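Side-chain contacts in mandelate racemase/muconate lactonizing protein (Thermobispora bispora, PDB 3VC5), which probably catalyses the magnesium-dependent dehydration of D-glucarate to 5-dehydro-4-deoxy-D-glucarate, the first step of a D-glucarate degradation pathway: residues A[243-246]-A[247-250]; A[369-372]-A[373-376]; A[422-425]-A[426-430]. One frame throughout, in Å; residues are numbered along the deposited sequence.

Interaction 1 of 3, residues A[243-246]-A[247-250]; sequences AWTV and ETSI
The indole of Trp244 has the hydroxyl of Ser249 at its edge, close to the ring plane, with OG 3.8 Å from Trp244 CE3. The methyl of Thr248 approaches obliquely, CG2 lying 4.1 Å from Trp244 CG; Pro217 and Glu220 of helix 217-230 and Pro266 also touch the Trp244 side chain. This is the N-cap of helix 246-255, where the loop leaving strand 236-239 turns into the next helix of the barrel domain of an enolase-superfamily protein. Thr245 makes the cap: with OG1 set between its own backbone N and carbonyl carbon (chi1 63°), the hydroxyl faces the first turn and accepts from Thr248 N at 3.1 Å, a nearly straight bond. Thr245 O is gripped twice by Ser249, by N at 3.0 Å and by OG at 2.7 Å, the two donors arriving from opposite faces of the carbonyl plane. The same hydroxyl rests in van der Waals contact with Trp244. Thr248 OG1 has its main partner in the terminal carboxylate of Trp441, which brings the chain end to this turn. Val246 and Ile250, one turn apart, run side by side, CG1 of Val246 3.9 Å from CD1 of Ile250.

Interaction 2 of 3, residues A[369-372]-A[373-376]; sequences PWQD and GQDV
Gln374 folds back over the turn onto Gln371 because its CG is anti to its own carbonyl carbon and beside the backbone N (chi1 -63°), while the next torsion is extended (chi2 169°). This path carries CG past Gln371 O at 3.3 Å and delivers the amide to the same oxygen. The motif is a type I' beta turn from Gln371 to Gln374, in the long connection between helix 344-355 and strand 388-390. Its closing bond runs from Gln374 N to Gln371 O at 3.0 Å, with the donor well above the carbonyl plane. A second bond, from Gln374 NE2 to Gln371 O, is 2.9 Å long with an N-H...O angle of 161°; the oxygen lies almost in the plane of the donating amide. The two donors approach from opposite faces of the carbonyl plane, so the side chain adds a second bond to the acceptor that the backbone N already uses. Asp372 and Gly373 occupy the turn corners with positive phi, and at Gly373 there is no CB to press against Asp372 O.

The side-chain amides also reach the end of strand 25-36 and the residue after it: Gln374 OE1 accepts from Arg36 N, and Gln371 NE2 donates to Arg36 O and to Asp37 OD1. The turn is thereby joined to that strand through the backbone of Arg36 and the side chain of Asp37. Asp372, on the exposed side, forms a salt bridge with Arg182. Asp372 N, within the turn, bonds back to Pro369 O at 3.0 Å. The chain of Gln371 is bent at its second torsion and crosses that of Gln374 at a slant, Gln371 CG being 4.2 Å from Gln374 NE2.

Interaction 3 of 3, residues A[422-425]-A[426-430]; sequences DDEG and YMRSF
Glu424 and Arg428 lie side by side one turn apart on helix 423-430, their carboxylate and guanidinium planes stacked 6° apart. Glu424 CD sits over the centre of the guanidinium, and the closest charged atoms, Glu424 OE2 and Arg428 NH2, are 3.7 Å apart: a long salt bridge in which no N-H points at the oxygen. The directed bonds of both groups go to the chain that follows the helix, Glu424 OE2 accepting from Thr436 N, Arg428 NE donating to Phe434 O and NH2 to Ser435 OG.

Asp422 is the N-cap, right before the helix; its OD1 takes Gly425 N at 3.0 Å from above the carboxylate plane. Asp422 O then accepts from Tyr426 N at 3.0 Å, and Glu424 O from Arg428 N at 2.8 Å. At Ser429 the pattern differs: its N bonds only weakly to Gly425 O, while Tyr426 O receives both Ser429 N at 3.1 Å and Ser429 OG at 2.7 Å, the hydroxyl on a lone pair in the carbonyl plane. Asp423 OD2 has a salt bridge to Arg421 and a hydrogen bond from Asn42, and Tyr426 OH is hydrogen-bonded to His175 ND1. Because the Glu424 carboxylate lies over the guanidinium face, the pair probably attracts by charge and flat stacking, while its hydrogen bonds tie residues 434-436 back onto the helix.

How the interactions relate
All three contacts are local, but their settings differ. Interaction 3 is a surface contact, whereas interactions 1 and 2 are partly buried. Interactions 1 and 3 are both helix N-caps, one using a threonine hydroxyl and the other an aspartate carboxylate; interaction 2 has a turn closed by a backbone bond and reinforced by a side-chain amide. A stacked carboxylate and guanidinium belong to interaction 3, and contact with an indole to interaction 1. Both regions also bind the C-terminal tail: Trp441 in interaction 1, by the cap and first-turn threonines, and residues 434-436 in interaction 3, by the Glu424-Arg428 pair. Interaction 2 instead reaches strand 25-36, and its centre is about 35 Å from that of interaction 1.

Interaction 1 of 3, residues A[243-246]-A[247-250]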
loop_
_atom_site.group_PDB
_atom_site.type_symbol
_atom_site.label_atom_id
_atom_site.label_comp_id
_atom_site.label_asym_id
_atom_site.label_seq_id
_atom_site.Cartn_x
_atom_site.Cartn_y
_atom_site.Cartn_z
ATOM N N ALA A 243 -23.169 -14.058 -15.850
ATOM C CA ALA A 243 -24.123 -14.770 -16.716
ATOM C C ALA A 243 -25.496 -14.099 -16.848
ATOM O O ALA A 243 -26.300 -14.545 -17.657
ATOM C CB ALA A 243 -24.296 -16.226 -16.245
ATOM N N TRP A 244 -25.771 -13.048 -16.072
ATOM C CA TRP A 244 -27.138 -12.497 -16.030
ATOM C C TRP A 244 -27.215 -11.091 -16.612
ATOM O O TRP A 244 -26.226 -10.339 -16.569
ATOM C CB TRP A 244 -27.704 -12.450 -14.607
ATOM C CG TRP A 244 -27.701 -13.773 -13.880
ATOM C CD1 TRP A 244 -27.650 -15.025 -14.437
ATOM C CD2 TRP A 244 -27.768 -13.966 -12.461
ATOM N NE1 TRP A 244 -27.654 -15.989 -13.439
ATOM C CE2 TRP A 244 -27.751 -15.364 -12.222
ATOM C CE3 TRP A 244 -27.851 -13.098 -11.369
ATOM C CZ2 TRP A 244 -27.817 -15.904 -10.927
ATOM C CZ3 TRP A 244 -27.911 -13.643 -10.081
ATOM C CH2 TRP A 244 -27.895 -15.031 -9.879
ATOM N N THR A 245 -28.402 -10.732 -17.099
ATOM C CA THR A 245 -28.699 -9.365 -17.480
ATOM C C THR A 245 -28.870 -8.528 -16.222
ATOM O O THR A 245 -28.995 -9.057 -15.106
ATOM C CB THR A 245 -30.017 -9.289 -18.270
ATOM O OG1 THR A 245 -31.094 -9.713 -17.428
ATOM C CG2 THR A 245 -29.958 -10.171 -19.501
ATOM N N VAL A 246 -28.901 -7.214 -16.391
ATOM C CA VAL A 246 -29.148 -6.329 -15.270
ATOM C C VAL A 246 -30.529 -6.606 -14.632
ATOM O O VAL A 246 -30.652 -6.743 -13.396
ATOM C CB VAL A 246 -29.040 -4.855 -15.742
ATOM C CG1 VAL A 246 -29.609 -3.902 -14.704
ATOM C CG2 VAL A 246 -27.558 -4.523 -16.048
ATOM N N GLU A 247 -31.546 -6.709 -15.470
ATOM C CA GLU A 247 -32.909 -6.957 -15.026
ATOM C C GLU A 247 -33.000 -8.224 -14.195
ATOM O O GLU A 247 -33.522 -8.209 -13.135
ATOM C CB GLU A 247 -33.854 -7.014 -16.238
ATOM C CG GLU A 247 -35.318 -6.656 -15.917
ATOM C CD GLU A 247 -36.376 -7.050 -16.994
ATOM O OE1 GLU A 247 -37.462 -7.511 -16.614
ATOM O OE2 GLU A 247 -36.141 -6.885 -18.199
ATOM N N THR A 248 -32.446 -9.310 -14.696
ATOM C CA THR A 248 -32.451 -10.580 -13.968
ATOM C C THR A 248 -31.696 -10.495 -12.656
ATOM O O THR A 248 -32.134 -11.050 -11.631
ATOM C CB THR A 248 -31.913 -11.701 -14.875
ATOM O OG1 THR A 248 -32.867 -11.914 -15.924
ATOM C CG2 THR A 248 -31.692 -12.996 -14.113
ATOM N N SER A 249 -30.542 -9.830 -12.693
ATOM C CA SER A 249 -29.741 -9.686 -11.493
ATOM C C SER A 249 -30.510 -8.997 -10.384
ATOM O O SER A 249 -30.388 -9.369 -9.213
ATOM C CB SER A 249 -28.459 -8.893 -11.766
ATOM O OG SER A 249 -27.688 -9.559 -12.747
ATOM N N ILE A 250 -31.253 -7.951 -10.741
ATOM C CA ILE A 250 -31.988 -7.196 -9.746
ATOM C C ILE A 250 -33.104 -8.070 -9.154
ATOM O O ILE A 250 -33.354 -8.056 -7.938
ATOM C CB ILE A 250 -32.535 -5.876 -10.328
ATOM C CG1 ILE A 250 -31.359 -4.915 -10.596
ATOM C CG2 ILE A 250 -33.526 -5.261 -9.360
ATOM C CD1 ILE A 250 -31.738 -3.718 -11.453
#

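Interaction 2 of 3, residues A[369-372]-A[373-376]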
loop_
_atom_site.group_PDB
_atom_site.type_symbol
_atom_site.label_atom_id
_atom_site.label_comp_id
_atom_site.label_asym_id
_atom_site.label_seq_id
_atom_site.Cartn_x
_atom_site.Cartn_y
_atom_site.Cartn_z
ATOM N N PRO A 369 -10.356 -28.297 -1.748
ATOM C CA PRO A 369 -10.980 -29.647 -1.599
ATOM C C PRO A 369 -11.018 -30.424 -2.927
ATOM O O PRO A 369 -10.907 -31.656 -2.941
ATOM C CB PRO A 369 -12.400 -29.314 -1.146
ATOM C CG PRO A 369 -12.238 -27.959 -0.418
ATOM C CD PRO A 369 -11.248 -27.214 -1.270
ATOM N N TRP A 370 -11.193 -29.707 -4.044
ATOM C CA TRP A 370 -11.401 -30.324 -5.354
ATOM C C TRP A 370 -10.143 -31.003 -5.854
ATOM O O TRP A 370 -10.215 -31.888 -6.729
ATOM C CB TRP A 370 -11.858 -29.237 -6.369
ATOM C CG TRP A 370 -13.209 -28.691 -5.913
ATOM C CD1 TRP A 370 -13.489 -27.420 -5.520
ATOM C CD2 TRP A 370 -14.440 -29.436 -5.769
ATOM N NE1 TRP A 370 -14.821 -27.316 -5.144
ATOM C CE2 TRP A 370 -15.415 -28.546 -5.274
ATOM C CE3 TRP A 370 -14.797 -30.779 -5.983
ATOM C CZ2 TRP A 370 -16.742 -28.943 -5.034
ATOM C CZ3 TRP A 370 -16.107 -31.171 -5.736
ATOM C CH2 TRP A 370 -17.057 -30.265 -5.262
ATOM N N GLN A 371 -8.989 -30.561 -5.334
ATOM C CA GLN A 371 -7.726 -31.169 -5.749
ATOM C C GLN A 371 -7.443 -32.451 -4.956
ATOM O O GLN A 371 -6.478 -33.150 -5.235
ATOM C CB GLN A 371 -6.583 -30.160 -5.645
ATOM C CG GLN A 371 -6.276 -29.513 -7.013
ATOM C CD GLN A 371 -7.546 -29.023 -7.703
ATOM O OE1 GLN A 371 -8.100 -27.968 -7.325
ATOM N NE2 GLN A 371 -8.034 -29.789 -8.694
ATOM N N ASP A 372 -8.301 -32.758 -4.020
ATOM C CA ASP A 372 -8.265 -34.029 -3.286
ATOM C C ASP A 372 -6.884 -34.502 -2.842
ATOM O O ASP A 372 -6.536 -35.644 -3.003
ATOM C CB ASP A 372 -8.984 -35.091 -4.082
ATOM C CG ASP A 372 -9.639 -36.153 -3.210
ATOM O OD1 ASP A 372 -9.890 -35.940 -2.038
ATOM O OD2 ASP A 372 -9.835 -37.214 -3.732
ATOM N N GLY A 373 -6.140 -33.599 -2.250
ATOM C CA GLY A 373 -4.870 -33.915 -1.610
ATOM C C GLY A 373 -3.668 -33.841 -2.519
ATOM O O GLY A 373 -2.534 -33.955 -2.035
ATOM N N GLN A 374 -3.877 -33.614 -3.824
ATOM C CA GLN A 374 -2.715 -33.479 -4.734
ATOM C C GLN A 374 -1.882 -32.257 -4.337
ATOM O O GLN A 374 -2.432 -31.176 -4.110
ATOM C CB GLN A 374 -3.163 -33.320 -6.195
ATOM C CG GLN A 374 -3.927 -34.524 -6.762
ATOM C CD GLN A 374 -4.579 -34.231 -8.086
ATOM O OE1 GLN A 374 -4.077 -34.625 -9.147
ATOM N NE2 GLN A 374 -5.703 -33.527 -8.043
ATOM N N ASP A 375 -0.559 -32.388 -4.297
ATOM C CA ASP A 375 0.252 -31.235 -3.952
ATOM C C ASP A 375 1.707 -31.479 -4.301
ATOM O O ASP A 375 2.095 -32.631 -4.551
ATOM C CB ASP A 375 0.115 -30.887 -2.476
ATOM C CG ASP A 375 0.188 -29.375 -2.210
ATOM O OD1 ASP A 375 0.795 -28.630 -3.031
ATOM O OD2 ASP A 375 -0.374 -28.936 -1.178
ATOM N N VAL A 376 2.481 -30.390 -4.369
ATOM C CA VAL A 376 3.924 -30.481 -4.571
ATOM C C VAL A 376 4.721 -30.092 -3.322
ATOM O O VAL A 376 5.967 -30.049 -3.375
ATOM C CB VAL A 376 4.400 -29.633 -5.793
ATOM C CG1 VAL A 376 3.809 -30.186 -7.097
ATOM C CG2 VAL A 376 4.057 -28.155 -5.562
#

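Interaction 3 of 3, residues A[422-425]-A[426-430]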
loop_
_atom_site.group_PDB
_atom_site.type_symbol
_atom_site.label_atom_id
_atom_site.label_comp_id
_atom_site.label_asym_id
_atom_site.label_seq_id
_atom_site.Cartn_x
_atom_site.Cartn_y
_atom_site.Cartn_z
ATOM N N ASP A 422 -9.313 -24.195 -21.371
ATOM C CA ASP A 422 -10.380 -23.872 -22.310
ATOM C C ASP A 422 -11.712 -24.529 -21.896
ATOM O O ASP A 422 -12.167 -25.493 -22.529
ATOM C CB ASP A 422 -9.957 -24.260 -23.735
ATOM C CG ASP A 422 -10.982 -23.837 -24.809
ATOM O OD1 ASP A 422 -11.887 -22.999 -24.529
ATOM O OD2 ASP A 422 -10.868 -24.355 -25.947
ATOM N N ASP A 423 -12.346 -23.982 -20.849
ATOM C CA ASP A 423 -13.632 -24.514 -20.358
ATOM C C ASP A 423 -14.686 -24.535 -21.460
ATOM O O ASP A 423 -15.509 -25.443 -21.515
ATOM C CB ASP A 423 -14.218 -23.662 -19.222
ATOM C CG ASP A 423 -13.294 -23.534 -18.018
ATOM O OD1 ASP A 423 -12.140 -23.994 -18.055
ATOM O OD2 ASP A 423 -13.716 -22.916 -17.021
ATOM N N GLU A 424 -14.701 -23.500 -22.311
ATOM C CA GLU A 424 -15.748 -23.404 -23.327
ATOM C C GLU A 424 -15.581 -24.435 -24.445
ATOM O O GLU A 424 -16.558 -25.075 -24.871
ATOM C CB GLU A 424 -15.804 -21.980 -23.898
ATOM C CG GLU A 424 -16.948 -21.727 -24.859
ATOM C CD GLU A 424 -16.871 -20.331 -25.437
ATOM O OE1 GLU A 424 -15.783 -19.928 -25.905
ATOM O OE2 GLU A 424 -17.878 -19.613 -25.393
ATOM N N GLY A 425 -14.354 -24.583 -24.938
ATOM C CA GLY A 425 -14.059 -25.574 -25.971
ATOM C C GLY A 425 -14.349 -26.975 -25.476
ATOM O O GLY A 425 -14.883 -27.818 -26.221
ATOM N N TYR A 426 -14.001 -27.231 -24.217
ATOM C CA TYR A 426 -14.271 -28.544 -23.626
ATOM C C TYR A 426 -15.797 -28.761 -23.550
ATOM O O TYR A 426 -16.313 -29.828 -23.950
ATOM C CB TYR A 426 -13.598 -28.668 -22.254
ATOM C CG TYR A 426 -13.745 -30.031 -21.588
ATOM C CD1 TYR A 426 -13.537 -31.213 -22.299
ATOM C CD2 TYR A 426 -14.077 -30.120 -20.241
ATOM C CE1 TYR A 426 -13.660 -32.450 -21.675
ATOM C CE2 TYR A 426 -14.198 -31.340 -19.609
ATOM C CZ TYR A 426 -14.014 -32.506 -20.339
ATOM O OH TYR A 426 -14.122 -33.726 -19.692
ATOM N N MET A 427 -16.541 -27.757 -23.087
ATOM C CA MET A 427 -17.998 -27.917 -23.048
ATOM C C MET A 427 -18.570 -28.118 -24.458
ATOM O O MET A 427 -19.470 -28.927 -24.658
ATOM C CB MET A 427 -18.723 -26.737 -22.382
ATOM C CG MET A 427 -20.257 -26.889 -22.451
ATOM S SD MET A 427 -20.829 -28.319 -21.492
ATOM C CE MET A 427 -20.710 -27.595 -19.859
ATOM N N ARG A 428 -18.074 -27.351 -25.426
ATOM C CA ARG A 428 -18.528 -27.468 -26.811
ATOM C C ARG A 428 -18.308 -28.862 -27.402
ATOM O O ARG A 428 -19.007 -29.264 -28.344
ATOM C CB ARG A 428 -17.855 -26.407 -27.687
ATOM C CG ARG A 428 -18.463 -25.022 -27.528
ATOM C CD ARG A 428 -17.653 -23.968 -28.280
ATOM N NE ARG A 428 -18.373 -22.700 -28.387
ATOM C CZ ARG A 428 -17.834 -21.571 -28.845
ATOM N NH1 ARG A 428 -16.558 -21.543 -29.228
ATOM N NH2 ARG A 428 -18.565 -20.464 -28.915
ATOM N N SER A 429 -17.351 -29.614 -26.867
ATOM C CA SER A 429 -17.123 -30.959 -27.387
ATOM C C SER A 429 -18.318 -31.885 -27.079
ATOM O O SER A 429 -18.521 -32.908 -27.757
ATOM C CB SER A 429 -15.798 -31.536 -26.874
ATOM O OG SER A 429 -15.922 -32.029 -25.544
ATOM N N PHE A 430 -19.121 -31.493 -26.086
ATOM C CA PHE A 430 -20.330 -32.223 -25.687
ATOM C C PHE A 430 -21.610 -31.551 -26.214
ATOM O O PHE A 430 -22.533 -32.219 -26.674
ATOM C CB PHE A 430 -20.400 -32.351 -24.167
ATOM C CG PHE A 430 -19.139 -32.882 -23.549
ATOM C CD1 PHE A 430 -18.705 -34.167 -23.825
ATOM C CD2 PHE A 430 -18.379 -32.102 -22.700
ATOM C CE1 PHE A 430 -17.551 -34.675 -23.273
ATOM C CE2 PHE A 430 -17.206 -32.607 -22.134
ATOM C CZ PHE A 430 -16.788 -33.894 -22.428
#